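Local coordinates for protein dihydrodipicolinate synthase (Oceanobacillus iheyensis HTE831, PDB 3D0C) that probably catalyses 4-hydroxy-tetrahydrodipicolinate formation in lysine biosynthesis, as a TIM-barrel lyase of the DapA family, at residues K198-F203 / F224-A229. The protein carries 1 engineered substitution. Residues are numbered along the deposited sequence; the frame is centred on the assembly and turned at random.
Sequences KWAPFF and FALLEA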
# COMPACT_ATOMS: atom_id res chain seq x y z
N LYS A 198 11.80 2.15 -20.28
CA LYS A 198 13.12 1.64 -19.92
C LYS A 198 13.17 0.11 -20.00
O LYS A 198 14.20 -0.48 -20.36
CB LYS A 198 13.48 2.09 -18.50
CG LYS A 198 14.85 1.62 -18.05
CD LYS A 198 15.11 1.98 -16.60
CE LYS A 198 16.50 1.54 -16.17
NZ LYS A 198 16.74 1.88 -14.75
N TRP A 199 12.05 -0.54 -19.68
CA TRP A 199 12.02 -2.00 -19.73
C TRP A 199 11.33 -2.61 -20.94
O TRP A 199 11.51 -3.80 -21.22
CB TRP A 199 11.41 -2.56 -18.44
CG TRP A 199 12.31 -2.36 -17.28
CD1 TRP A 199 12.36 -1.27 -16.46
CD2 TRP A 199 13.37 -3.22 -16.87
NE1 TRP A 199 13.40 -1.39 -15.57
CE2 TRP A 199 14.04 -2.59 -15.80
CE3 TRP A 199 13.83 -4.47 -17.31
CZ2 TRP A 199 15.14 -3.16 -15.16
CZ3 TRP A 199 14.93 -5.04 -16.67
CH2 TRP A 199 15.57 -4.38 -15.61
N ALA A 200 10.55 -1.81 -21.67
CA ALA A 200 9.82 -2.31 -22.83
C ALA A 200 10.60 -3.17 -23.82
O ALA A 200 10.13 -4.24 -24.22
CB ALA A 200 9.15 -1.13 -23.55
N PRO A 201 11.80 -2.72 -24.25
CA PRO A 201 12.60 -3.48 -25.21
C PRO A 201 12.91 -4.89 -24.74
O PRO A 201 12.81 -5.85 -25.51
CB PRO A 201 13.87 -2.64 -25.34
CG PRO A 201 13.38 -1.26 -25.12
CD PRO A 201 12.46 -1.45 -23.92
N PHE A 202 13.28 -5.03 -23.48
CA PHE A 202 13.62 -6.34 -22.95
C PHE A 202 12.39 -7.22 -22.79
O PHE A 202 12.44 -8.42 -23.08
CB PHE A 202 14.37 -6.19 -21.63
CG PHE A 202 15.59 -5.33 -21.75
CD1 PHE A 202 16.72 -5.79 -22.41
CD2 PHE A 202 15.56 -4.01 -21.31
CE1 PHE A 202 17.81 -4.96 -22.63
CE2 PHE A 202 16.65 -3.17 -21.53
CZ PHE A 202 17.77 -3.64 -22.19
N PHE A 203 11.29 -6.62 -22.33
CA PHE A 203 10.05 -7.37 -22.15
C PHE A 203 9.52 -7.84 -23.50
O PHE A 203 8.97 -8.95 -23.60
CB PHE A 203 8.99 -6.49 -21.49
CG PHE A 203 9.01 -6.54 -19.99
CD1 PHE A 203 10.16 -6.17 -19.29
CD2 PHE A 203 7.89 -6.93 -19.27
CE1 PHE A 203 10.18 -6.20 -17.89
CE2 PHE A 203 7.90 -6.96 -17.88
CZ PHE A 203 9.05 -6.59 -17.19
N PHE A 224 5.82 6.71 -28.88
CA PHE A 224 5.30 6.05 -30.06
C PHE A 224 6.41 5.68 -31.04
O PHE A 224 6.24 4.76 -31.85
CB PHE A 224 4.24 6.91 -30.75
CG PHE A 224 2.84 6.66 -30.24
CD1 PHE A 224 2.17 5.49 -30.58
CD2 PHE A 224 2.23 7.56 -29.38
CE1 PHE A 224 0.89 5.23 -30.08
CE2 PHE A 224 0.96 7.32 -28.87
CZ PHE A 224 0.29 6.15 -29.22
N ALA A 225 7.52 6.41 -30.98
CA ALA A 225 8.65 6.10 -31.85
C ALA A 225 9.21 4.76 -31.38
O ALA A 225 9.61 3.90 -32.18
CB ALA A 225 9.72 7.19 -31.74
N LEU A 226 9.22 4.57 -30.06
CA LEU A 226 9.70 3.32 -29.48
C LEU A 226 8.75 2.18 -29.83
O LEU A 226 9.19 1.08 -30.18
CB LEU A 226 9.82 3.44 -27.96
CG LEU A 226 10.25 2.15 -27.25
CD1 LEU A 226 11.59 1.70 -27.79
CD2 LEU A 226 10.33 2.38 -25.74
N LEU A 227 7.44 2.42 -29.74
CA LEU A 227 6.49 1.36 -30.07
C LEU A 227 6.65 0.93 -31.53
O LEU A 227 6.70 -0.26 -31.83
CB LEU A 227 5.05 1.82 -29.83
CG LEU A 227 3.98 0.80 -30.26
CD1 LEU A 227 4.10 -0.47 -29.43
CD2 LEU A 227 2.60 1.40 -30.09
N GLU A 228 6.73 1.90 -32.44
CA GLU A 228 6.87 1.55 -33.85
C GLU A 228 8.14 0.76 -34.10
O GLU A 228 8.13 -0.24 -34.82
CB GLU A 228 6.87 2.81 -34.72
CG GLU A 228 6.92 2.48 -36.20
CD GLU A 228 6.64 3.69 -37.08
OE1 GLU A 228 7.44 4.66 -37.03
OE2 GLU A 228 5.63 3.67 -37.81
N ALA A 229 9.24 1.21 -33.51
CA ALA A 229 10.52 0.53 -33.67
C ALA A 229 10.42 -0.92 -33.21
O ALA A 229 10.88 -1.83 -33.90
CB ALA A 229 11.60 1.26 -32.88
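L226 reaches across from helix 220-232 and turns its two methyl groups toward A200 and P201, neighbouring residues of helix 196-206. The touch is light. CD2 meets the methyl of A200, with A200 CB and L226 CD2 4.3 Å apart. CD1 meets the proline ring, P201 CG to L226 CD1 being 4.4 Å. The leucine fork thus straddles two consecutive residues. Its CG is anti to the backbone N (chi1 177°), and chi2 of 59° sends one branch to each partner. The CB of A200 points at the opposite helix, while CG is the ring atom of P201 nearest L226. The backbones stay well apart: P201 CA and L226 CA, the closest such pair, are 8.5 Å from each other. Helix 196-206 is kinked here. P201 has no N-H to give, and F202 N also makes no bond to the turn before; F203 N bonds W199 O at 3.0 Å.

Helix 235-257 packs against the same residues, with W239 and W242 touching P201 and V241 touching L226. The two helices follow strands 190-193 and 210-213, the last two of the TIM barrel, so the contact joins adjacent helices of its outer layer, away from the predicted active-site residues. All three touching residues are buried and only apolar groups meet, which implies a light, nondirectional hydrophobic contact between the two segments, with helix 235-257 adding to the burial.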